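Local coordinates for HutD family protein (Pseudomonas aeruginosa, PDB 1YLL), which is of unknown molecular function but belongs to the HutD family of bicupin-like proteins and may be linked to histidine utilisation, at residues R63-L68 with Q89-S94; M73-D78 with V99-L104; L127-E132 with L182-P187; L144-D149 with A188-V193. All coordinates share one frame; numbering follows the deposited sequence.

Interaction 1: R63-L68 with Q89-S94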
# COMPACT_ATOMS: atom_id res chain seq x y z
N ARG D 63 -27.45 -7.26 20.43
CA ARG D 63 -26.26 -8.11 20.43
C ARG D 63 -26.16 -8.86 19.12
O ARG D 63 -27.16 -9.24 18.51
CB ARG D 63 -26.32 -9.12 21.58
CG ARG D 63 -26.36 -8.51 22.99
CD ARG D 63 -26.09 -9.57 24.07
NE ARG D 63 -24.78 -10.22 23.87
CZ ARG D 63 -24.22 -11.06 24.75
NH1 ARG D 63 -24.85 -11.35 25.87
NH2 ARG D 63 -23.02 -11.60 24.50
N ILE D 64 -24.92 -9.08 18.68
CA ILE D 64 -24.68 -9.93 17.51
C ILE D 64 -23.51 -10.81 17.98
O ILE D 64 -22.44 -10.29 18.34
CB ILE D 64 -24.25 -9.17 16.27
CG1 ILE D 64 -25.27 -8.07 15.94
CG2 ILE D 64 -24.16 -10.15 15.09
CD1 ILE D 64 -25.00 -7.42 14.55
N ILE D 65 -23.70 -12.12 17.97
CA ILE D 65 -22.65 -13.02 18.44
C ILE D 65 -22.28 -13.98 17.32
O ILE D 65 -23.11 -14.33 16.49
CB ILE D 65 -23.17 -13.83 19.65
CG1 ILE D 65 -22.04 -14.65 20.27
CG2 ILE D 65 -24.34 -14.73 19.22
CD1 ILE D 65 -22.33 -14.96 21.71
N SER D 66 -21.00 -14.36 17.29
CA SER D 66 -20.50 -15.31 16.31
C SER D 66 -19.56 -16.32 16.99
O SER D 66 -18.72 -15.93 17.76
CB SER D 66 -19.68 -14.63 15.20
OG SER D 66 -20.41 -13.69 14.44
N VAL D 67 -19.73 -17.61 16.71
CA VAL D 67 -18.78 -18.56 17.23
C VAL D 67 -17.46 -18.40 16.45
O VAL D 67 -17.49 -18.16 15.24
CB VAL D 67 -19.25 -20.02 17.03
CG1 VAL D 67 -18.07 -21.00 17.28
CG2 VAL D 67 -20.41 -20.31 17.99
N LEU D 68 -16.32 -18.50 17.14
CA LEU D 68 -15.00 -18.40 16.50
C LEU D 68 -14.29 -19.75 16.43
O LEU D 68 -13.80 -20.16 15.37
CB LEU D 68 -14.07 -17.50 17.29
CG LEU D 68 -14.34 -16.01 17.31
CD1 LEU D 68 -13.24 -15.36 18.12
CD2 LEU D 68 -14.36 -15.47 15.86
N GLN D 89 -21.01 -17.74 11.97
CA GLN D 89 -22.41 -17.61 11.60
C GLN D 89 -22.97 -16.62 12.60
O GLN D 89 -23.36 -16.97 13.72
CB GLN D 89 -23.14 -18.95 11.68
CG GLN D 89 -22.50 -19.99 10.80
CD GLN D 89 -23.28 -21.30 10.77
OE1 GLN D 89 -23.64 -21.86 11.81
NE2 GLN D 89 -23.55 -21.78 9.57
N ALA D 90 -23.00 -15.37 12.19
CA ALA D 90 -23.48 -14.33 13.09
C ALA D 90 -24.95 -14.51 13.42
O ALA D 90 -25.75 -14.84 12.57
CB ALA D 90 -23.25 -12.97 12.46
N PHE D 91 -25.29 -14.21 14.67
CA PHE D 91 -26.65 -14.35 15.18
C PHE D 91 -26.98 -13.12 16.04
O PHE D 91 -26.27 -12.79 16.98
CB PHE D 91 -26.69 -15.63 16.00
CG PHE D 91 -28.04 -15.93 16.60
CD1 PHE D 91 -29.04 -16.50 15.84
CD2 PHE D 91 -28.29 -15.63 17.93
CE1 PHE D 91 -30.29 -16.79 16.40
CE2 PHE D 91 -29.53 -15.91 18.51
CZ PHE D 91 -30.53 -16.49 17.73
N ALA D 92 -28.08 -12.46 15.71
CA ALA D 92 -28.48 -11.27 16.45
C ALA D 92 -29.62 -11.56 17.42
O ALA D 92 -30.53 -12.34 17.10
CB ALA D 92 -28.96 -10.16 15.46
N PHE D 93 -29.54 -10.96 18.60
CA PHE D 93 -30.59 -11.11 19.61
C PHE D 93 -30.56 -9.92 20.54
O PHE D 93 -29.57 -9.17 20.60
CB PHE D 93 -30.45 -12.45 20.37
CG PHE D 93 -29.21 -12.57 21.22
CD1 PHE D 93 -29.23 -12.31 22.59
CD2 PHE D 93 -27.99 -12.95 20.63
CE1 PHE D 93 -28.06 -12.45 23.37
CE2 PHE D 93 -26.84 -13.08 21.39
CZ PHE D 93 -26.87 -12.83 22.76
N SER D 94 -31.68 -9.70 21.22
CA SER D 94 -31.77 -8.60 22.13
C SER D 94 -31.16 -8.89 23.50
O SER D 94 -31.31 -9.99 24.02
CB SER D 94 -33.25 -8.23 22.31
OG SER D 94 -33.41 -7.29 23.34
O HOH W 1 -21.85 -18.81 15.27

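Interaction 2: M73-D78 with V99-L104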
# COMPACT_ATOMS: atom_id res chain seq x y z
N MSE D 73 -22.66 -23.86 19.25
CA MSE D 73 -23.62 -23.69 20.33
C MSE D 73 -25.03 -23.52 19.78
O MSE D 73 -25.25 -23.34 18.59
CB MSE D 73 -23.27 -22.42 21.13
CG MSE D 73 -23.34 -21.16 20.30
SE MSE D 73 -22.93 -19.51 21.30
CE MSE D 73 -23.08 -18.28 19.82
N ARG D 74 -25.99 -23.62 20.67
CA ARG D 74 -27.38 -23.43 20.30
C ARG D 74 -27.90 -22.45 21.34
O ARG D 74 -27.75 -22.69 22.54
CB ARG D 74 -28.18 -24.75 20.40
CG ARG D 74 -29.69 -24.52 20.23
CD ARG D 74 -30.51 -25.81 20.40
NE ARG D 74 -30.72 -26.22 21.80
CZ ARG D 74 -30.25 -27.35 22.33
NH1 ARG D 74 -29.55 -28.20 21.59
NH2 ARG D 74 -30.50 -27.65 23.61
N LEU D 75 -28.49 -21.34 20.90
CA LEU D 75 -29.03 -20.37 21.84
C LEU D 75 -30.54 -20.49 21.94
O LEU D 75 -31.23 -20.51 20.91
CB LEU D 75 -28.68 -18.92 21.39
CG LEU D 75 -27.19 -18.58 21.49
CD1 LEU D 75 -26.96 -17.16 20.98
CD2 LEU D 75 -26.70 -18.73 22.94
N ARG D 76 -31.05 -20.57 23.16
CA ARG D 76 -32.50 -20.59 23.35
C ARG D 76 -32.82 -19.15 23.76
O ARG D 76 -32.37 -18.69 24.80
CB ARG D 76 -32.91 -21.56 24.46
CG ARG D 76 -34.40 -21.82 24.50
CD ARG D 76 -34.71 -22.79 25.62
NE ARG D 76 -34.54 -22.14 26.91
CZ ARG D 76 -33.99 -22.72 27.98
NH1 ARG D 76 -33.56 -23.97 27.92
NH2 ARG D 76 -33.87 -22.02 29.10
N VAL D 77 -33.55 -18.43 22.91
CA VAL D 77 -33.86 -17.02 23.14
C VAL D 77 -35.37 -16.87 23.39
O VAL D 77 -36.17 -17.10 22.50
CB VAL D 77 -33.48 -16.20 21.90
CG1 VAL D 77 -33.62 -14.70 22.20
CG2 VAL D 77 -32.03 -16.55 21.47
N ASP D 78 -35.72 -16.46 24.60
CA ASP D 78 -37.12 -16.31 24.97
C ASP D 78 -37.87 -17.59 24.61
O ASP D 78 -38.99 -17.56 24.05
CB ASP D 78 -37.73 -15.10 24.28
CG ASP D 78 -37.10 -13.80 24.75
OD1 ASP D 78 -36.82 -13.66 25.95
OD2 ASP D 78 -36.90 -12.90 23.91
N VAL D 99 -31.79 -15.65 27.66
CA VAL D 99 -31.00 -16.50 26.79
C VAL D 99 -30.22 -17.59 27.49
O VAL D 99 -29.53 -17.34 28.46
CB VAL D 99 -29.98 -15.63 26.00
CG1 VAL D 99 -29.14 -16.49 25.07
CG2 VAL D 99 -30.75 -14.57 25.19
N HIS D 100 -30.34 -18.80 26.96
CA HIS D 100 -29.59 -19.92 27.50
C HIS D 100 -28.71 -20.45 26.38
O HIS D 100 -29.16 -20.63 25.25
CB HIS D 100 -30.52 -21.03 27.99
CG HIS D 100 -29.78 -22.23 28.51
ND1 HIS D 100 -29.44 -23.31 27.72
CD2 HIS D 100 -29.24 -22.48 29.73
CE1 HIS D 100 -28.75 -24.17 28.43
NE2 HIS D 100 -28.61 -23.70 29.65
N CYS D 101 -27.44 -20.70 26.69
CA CYS D 101 -26.51 -21.21 25.71
C CYS D 101 -26.23 -22.68 25.98
O CYS D 101 -25.83 -23.04 27.09
CB CYS D 101 -25.20 -20.44 25.79
SG CYS D 101 -23.86 -21.16 24.80
N THR D 102 -26.45 -23.53 24.98
CA THR D 102 -26.13 -24.94 25.11
C THR D 102 -24.92 -25.19 24.20
O THR D 102 -24.98 -24.94 22.99
CB THR D 102 -27.29 -25.82 24.61
OG1 THR D 102 -28.41 -25.65 25.50
CG2 THR D 102 -26.90 -27.27 24.57
N LEU D 103 -23.81 -25.65 24.78
CA LEU D 103 -22.62 -25.97 24.00
C LEU D 103 -22.91 -27.31 23.32
O LEU D 103 -23.37 -28.27 23.97
CB LEU D 103 -21.41 -26.11 24.91
CG LEU D 103 -20.99 -24.83 25.66
CD1 LEU D 103 -19.75 -25.12 26.53
CD2 LEU D 103 -20.72 -23.70 24.65
N LEU D 104 -22.63 -27.39 22.02
CA LEU D 104 -22.89 -28.61 21.28
C LEU D 104 -21.91 -29.71 21.65
O LEU D 104 -22.31 -30.84 21.96
CB LEU D 104 -22.84 -28.34 19.78
CG LEU D 104 -23.94 -27.38 19.27
CD1 LEU D 104 -23.76 -27.22 17.74
CD2 LEU D 104 -25.34 -27.91 19.61
O HOH W 2 -29.93 -23.76 24.24

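Interaction 3: L127-E132 with L182-P187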
# COMPACT_ATOMS: atom_id res chain seq x y z
N LEU D 127 -15.90 -11.78 6.28
CA LEU D 127 -15.36 -11.77 4.92
C LEU D 127 -14.14 -12.67 4.86
O LEU D 127 -13.30 -12.63 5.74
CB LEU D 127 -14.94 -10.34 4.59
CG LEU D 127 -16.07 -9.30 4.59
CD1 LEU D 127 -15.49 -7.88 4.64
CD2 LEU D 127 -16.94 -9.50 3.38
N ARG D 128 -14.03 -13.49 3.80
CA ARG D 128 -12.85 -14.35 3.67
C ARG D 128 -11.95 -13.63 2.68
O ARG D 128 -12.34 -13.46 1.51
CB ARG D 128 -13.19 -15.73 3.12
CG ARG D 128 -12.01 -16.71 3.21
CD ARG D 128 -12.43 -18.12 2.77
NE ARG D 128 -11.42 -19.13 3.11
CZ ARG D 128 -10.67 -19.77 2.21
NH1 ARG D 128 -9.79 -20.68 2.62
NH2 ARG D 128 -10.79 -19.49 0.92
N VAL D 129 -10.79 -13.19 3.15
CA VAL D 129 -9.85 -12.47 2.30
C VAL D 129 -8.99 -13.50 1.55
O VAL D 129 -8.17 -14.19 2.14
CB VAL D 129 -8.94 -11.54 3.14
CG1 VAL D 129 -8.01 -10.78 2.20
CG2 VAL D 129 -9.78 -10.54 3.93
N GLU D 130 -9.23 -13.60 0.25
CA GLU D 130 -8.51 -14.53 -0.61
C GLU D 130 -7.70 -13.70 -1.59
O GLU D 130 -8.17 -13.34 -2.66
CB GLU D 130 -9.51 -15.41 -1.36
CG GLU D 130 -10.22 -16.40 -0.47
CD GLU D 130 -11.29 -17.18 -1.21
OE1 GLU D 130 -11.11 -17.41 -2.43
OE2 GLU D 130 -12.30 -17.57 -0.57
N GLY D 131 -6.48 -13.38 -1.18
CA GLY D 131 -5.62 -12.58 -2.01
C GLY D 131 -5.89 -11.13 -1.73
O GLY D 131 -5.08 -10.45 -1.12
N GLU D 132 -7.05 -10.64 -2.16
CA GLU D 132 -7.36 -9.22 -1.97
C GLU D 132 -8.87 -8.97 -2.02
O GLU D 132 -9.61 -9.72 -2.66
CB GLU D 132 -6.68 -8.44 -3.10
CG GLU D 132 -6.81 -6.93 -3.12
CD GLU D 132 -6.02 -6.32 -4.31
OE1 GLU D 132 -6.38 -6.62 -5.47
OE2 GLU D 132 -5.04 -5.58 -4.08
N LEU D 182 -8.02 -5.03 1.84
CA LEU D 182 -7.35 -6.02 2.68
C LEU D 182 -6.66 -7.00 1.75
O LEU D 182 -7.18 -7.34 0.69
CB LEU D 182 -8.37 -6.80 3.51
CG LEU D 182 -9.33 -5.94 4.33
CD1 LEU D 182 -10.29 -6.89 5.03
CD2 LEU D 182 -8.61 -5.11 5.32
N THR D 183 -5.50 -7.46 2.19
CA THR D 183 -4.77 -8.43 1.40
C THR D 183 -4.24 -9.54 2.32
O THR D 183 -3.99 -9.31 3.50
CB THR D 183 -3.61 -7.74 0.68
OG1 THR D 183 -2.88 -8.72 -0.06
CG2 THR D 183 -2.71 -7.07 1.66
N ALA D 184 -4.14 -10.75 1.78
CA ALA D 184 -3.64 -11.88 2.56
C ALA D 184 -2.99 -12.92 1.65
O ALA D 184 -3.45 -13.14 0.54
CB ALA D 184 -4.79 -12.50 3.34
N HIS D 185 -1.93 -13.57 2.11
CA HIS D 185 -1.25 -14.60 1.32
C HIS D 185 -2.01 -15.92 1.38
O HIS D 185 -2.28 -16.55 0.35
CB HIS D 185 0.18 -14.81 1.84
CG HIS D 185 1.12 -13.71 1.46
ND1 HIS D 185 0.77 -12.38 1.49
CD2 HIS D 185 2.41 -13.75 1.04
CE1 HIS D 185 1.81 -11.64 1.12
NE2 HIS D 185 2.81 -12.45 0.84
N GLU D 186 -2.35 -16.34 2.60
CA GLU D 186 -3.11 -17.55 2.84
C GLU D 186 -4.49 -16.96 3.18
O GLU D 186 -4.55 -15.93 3.86
CB GLU D 186 -2.51 -18.31 4.04
CG GLU D 186 -3.31 -19.50 4.60
CD GLU D 186 -3.29 -20.77 3.73
OE1 GLU D 186 -2.21 -21.13 3.20
OE2 GLU D 186 -4.35 -21.42 3.60
N PRO D 187 -5.59 -17.55 2.68
CA PRO D 187 -6.94 -17.05 2.95
C PRO D 187 -7.20 -16.85 4.43
O PRO D 187 -6.86 -17.70 5.26
CB PRO D 187 -7.83 -18.12 2.34
CG PRO D 187 -7.04 -18.47 1.10
CD PRO D 187 -5.62 -18.59 1.63
O HOH W 3 -9.40 -19.27 5.66

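Interaction 4: L144-D149 with A188-V193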
# COMPACT_ATOMS: atom_id res chain seq x y z
N LEU D 144 -12.06 -3.92 12.53
CA LEU D 144 -11.81 -5.02 11.60
C LEU D 144 -11.05 -6.10 12.36
O LEU D 144 -9.87 -5.95 12.67
CB LEU D 144 -10.99 -4.50 10.39
CG LEU D 144 -10.83 -5.40 9.18
CD1 LEU D 144 -10.04 -6.62 9.55
CD2 LEU D 144 -12.20 -5.81 8.61
N PHE D 145 -11.76 -7.17 12.72
CA PHE D 145 -11.22 -8.25 13.52
C PHE D 145 -10.70 -9.37 12.64
O PHE D 145 -11.41 -9.82 11.76
CB PHE D 145 -12.33 -8.81 14.40
CG PHE D 145 -11.92 -10.01 15.22
CD1 PHE D 145 -11.18 -9.85 16.38
CD2 PHE D 145 -12.30 -11.30 14.81
CE1 PHE D 145 -10.83 -10.96 17.15
CE2 PHE D 145 -11.95 -12.43 15.58
CZ PHE D 145 -11.23 -12.26 16.73
N ALA D 146 -9.46 -9.82 12.85
CA ALA D 146 -8.92 -10.92 12.05
C ALA D 146 -9.03 -12.21 12.82
O ALA D 146 -8.48 -12.31 13.91
CB ALA D 146 -7.43 -10.65 11.72
N GLN D 147 -9.74 -13.21 12.30
CA GLN D 147 -9.81 -14.47 13.03
C GLN D 147 -8.52 -15.25 12.73
O GLN D 147 -7.93 -15.89 13.61
CB GLN D 147 -11.00 -15.31 12.59
CG GLN D 147 -11.03 -16.60 13.36
CD GLN D 147 -12.07 -17.55 12.89
OE1 GLN D 147 -12.56 -17.45 11.76
NE2 GLN D 147 -12.40 -18.51 13.74
N GLN D 148 -8.09 -15.19 11.49
CA GLN D 148 -6.87 -15.87 11.07
C GLN D 148 -5.75 -14.86 10.79
O GLN D 148 -6.00 -13.70 10.52
CB GLN D 148 -7.20 -16.77 9.89
CG GLN D 148 -8.20 -17.85 10.30
CD GLN D 148 -8.93 -18.50 9.16
OE1 GLN D 148 -9.23 -19.69 9.20
NE2 GLN D 148 -9.24 -17.72 8.14
N ASP D 149 -4.51 -15.33 10.86
CA ASP D 149 -3.35 -14.45 10.67
C ASP D 149 -3.04 -14.04 9.23
O ASP D 149 -3.45 -14.69 8.28
CB ASP D 149 -2.11 -15.14 11.25
CG ASP D 149 -0.99 -14.17 11.55
OD1 ASP D 149 -0.73 -13.28 10.72
OD2 ASP D 149 -0.36 -14.28 12.62
N ALA D 188 -7.81 -15.72 4.76
CA ALA D 188 -8.04 -15.43 6.16
C ALA D 188 -9.39 -14.77 6.31
O ALA D 188 -9.77 -13.89 5.52
CB ALA D 188 -6.96 -14.53 6.70
N TRP D 189 -10.11 -15.24 7.32
CA TRP D 189 -11.42 -14.72 7.63
C TRP D 189 -11.27 -13.52 8.54
O TRP D 189 -10.47 -13.55 9.48
CB TRP D 189 -12.24 -15.79 8.36
CG TRP D 189 -12.90 -16.78 7.47
CD1 TRP D 189 -12.48 -18.08 7.20
CD2 TRP D 189 -14.10 -16.59 6.72
NE1 TRP D 189 -13.36 -18.69 6.34
CE2 TRP D 189 -14.36 -17.80 6.02
CE3 TRP D 189 -14.99 -15.51 6.56
CZ2 TRP D 189 -15.47 -17.96 5.19
CZ3 TRP D 189 -16.08 -15.66 5.73
CH2 TRP D 189 -16.32 -16.88 5.05
N VAL D 190 -12.04 -12.48 8.25
CA VAL D 190 -12.07 -11.26 9.06
C VAL D 190 -13.52 -10.88 9.29
O VAL D 190 -14.39 -11.33 8.57
CB VAL D 190 -11.36 -10.04 8.35
CG1 VAL D 190 -9.88 -10.37 8.07
CG2 VAL D 190 -12.02 -9.73 7.05
N CYS D 191 -13.78 -10.09 10.34
CA CYS D 191 -15.14 -9.63 10.58
C CYS D 191 -15.06 -8.11 10.57
O CYS D 191 -14.32 -7.50 11.37
CB CYS D 191 -15.65 -10.13 11.91
SG CYS D 191 -17.45 -9.79 12.09
N ALA D 192 -15.77 -7.53 9.62
CA ALA D 192 -15.81 -6.09 9.46
C ALA D 192 -17.04 -5.58 10.20
O ALA D 192 -18.16 -5.94 9.84
CB ALA D 192 -15.91 -5.75 7.99
N VAL D 193 -16.81 -4.73 11.20
CA VAL D 193 -17.90 -4.15 12.00
C VAL D 193 -17.87 -2.63 11.77
O VAL D 193 -16.85 -2.00 12.02
CB VAL D 193 -17.71 -4.45 13.49
CG1 VAL D 193 -18.81 -3.76 14.31
CG2 VAL D 193 -17.82 -5.95 13.72

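Interaction 1: R63-L68 with Q89-S94
The backbone N of Ile-65 donates to the O of Phe-91 at 2.8 Å, and Phe-91 N returns a bond to Ile-65 O. Two residues along, Arg-63 and Phe-93 form the next hydrogen-bonded pair, with Arg-63 N to Phe-93 O at 2.9 Å. Between them Ile-64 and Ala-92 make a non-hydrogen-bonded pair. Arg-63 and Phe-93 run side by side on one face of the sheet. CB of Arg-63 stands over the phenyl ring, 4.0 Å from the Phe-93 centroid, in a CH-pi contact. Further out CZ of Phe-93 lies over one face of the guanidinium, toward its rim, the two planes 40° apart, with NE of Arg-63 3.5 Å from CZ of Phe-93; NH2 is bonded to Asn-112. The Phe-93 ring leans back over the arginine because its CG sits between the backbone N and the carbonyl carbon (chi1 66°). CG2 of Ile-65 meets the edge of the same ring, 3.7 Å from Phe-93 CE2. Beyond the last pair, a water accepts from Val-67 N and donates to Gln-89 O. The arrangement is an antiparallel strand pair at the edge of a cupin-type beta-sheet, with Phe-91 and Phe-93 turned toward the barrel interior.

Interaction 2: M73-D78 with V99-L104
Arg-74, Met-73 (a selenomethionine) and Arg-76 meet the strand of Val-99 to Leu-103 in an antiparallel ladder, part of the smaller sheet that closes a cupin-type beta-barrel. The arginines share one face with His-100 and Thr-102. Arg-74 runs alongside Thr-102, its chain bent at chi3 (78°), which lays the guanidinium over CB and CG2 of the threonine, with NH2 3.7 Å from Thr-102 CG2. Its NE is held by a salt bridge to Glu-81. Arg-76 crosses His-100 at a slant, one guanidinium face resting on the CB of His-100, 3.7 Å from NH2. Guanidinium and imidazole planes are almost parallel, 9° apart, but the guanidinium is displaced over CB and NH2 meets the ring obliquely. The backbones are bonded at the pairs Arg-74/Thr-102 and Arg-76/His-100, with Thr-102 N to Arg-74 O at 2.9 Å. On the opposite face Met-73 stretches out beyond CG, both CB and SE touching the sulfur of Cys-101, with SE 4.0 Å from SG. Leu-75 lies next to it, CD2 3.6 Å from CB of Cys-101, and packs on Ile-65 and Phe-55. On the arginine face a water binds Thr-102 OG1 at 2.7 Å and probably donates to Arg-74 O, 3.0 Å away.

Interaction 3: L127-E132 with L182-P187
The carbonyl oxygen of Gly-131 is gripped twice from the other segment. The hydroxyl OG1 of Thr-183 donates to it from nearly straight ahead of the C=O, at 3.0 Å, and the backbone N of Ala-184 donates from above the carbonyl plane at 3.1 Å. The threonine reaches it because its OG1 is anti to the backbone N (chi1 178°). A second polar group, the guanidinium of Arg-128, is fixed at its edge by a salt bridge within its own segment, NH2 to OE2 of Glu-130 at 2.9 Å. The carboxylate is met from above its plane, while the oxygen lies in the plane of the guanidinium. One face of that guanidinium rests on the ring of Pro-187, whose CB sits over its centre, 3.3 Å from CZ of Arg-128. Beneath these surface groups Val-129 fills the inside of the corner: CG2 touches CD1 of Leu-182 at 3.8 Å and CG1 meets CB of Ala-184. Strand 120-129 pairs with 187-197 in one sheet and 132-137 with 178-184 in the facing sheet; the bend at 130-131 carries the chain from the first to the second, that at 185-186 back, and Val-129 and Leu-182 both touch Val-190.

Interaction 4: L144-D149 with A188-V193
The indole of Trp-189 lies beside the side chains of Gln-147 and Gln-148, all three pointing the same way. Gln-148 comes up at the edge of the ring, near its plane, and its amide is turned 43° from the indole. Gln-147 approaches obliquely, its amide turned 61° from the indole and its OE1 3.8 Å from CB of Trp-189; that oxygen is bonded to Arg-88, which also makes a cation-pi contact with the indole. The Phe-145 ring, leading away from the partner strand, stacks on Phe-111 and meets that of His-166. The side chain of Gln-147 is extended from a CG anti to the backbone N (chi1 180°), bringing its amide along the tryptophan. The backbone N of Gln-147 donates to the O of Trp-189 at 2.9 Å, just past the end of strand 141-146. Further in, Phe-145 and Cys-191 form a hydrogen-bonded pair, Cys-191 N to Phe-145 O being 2.8 Å. On the other face Leu-144 straddles two residues through its branched end, with CD1 3.9 Å from CB of Val-190 and CD2 3.8 Å from CB of Ala-192. Strand 187-197 is thus bordered by 141-146 and, across it, by 120-129, within a five-stranded antiparallel sheet. Leu-144 and Val-190 face the smaller sheet, touching Leu-163 and Val-151 respectively, while Cys-191 packs on Phe-111 of strand 108-115.

How the interactions relate
Interactions 1 and 2 belong to one barrel and interactions 3 and 4 to the other. In each pair the segments alternate along the chain and the contacts touch. Interactions 1 and 2 meet by apolar packing between facing sheets, as at CD2 of Phe-91 and CD1 of Leu-75, 3.7 Å apart. Interactions 3 and 4 instead share a sheet, linked by probable backbone bonds such as Leu-127 N to Val-190 O. Interaction 4 is the buried one, dominated by apolar and aromatic groups; interaction 1, partly buried, is an edge pair with aromatic and apolar side chains; interaction 2 has a polar arginine face; interaction 3, with the most exposed residues, is the surface corner. Leu-68 packs on Phe-145, joining interactions 1 and 4 between the barrels.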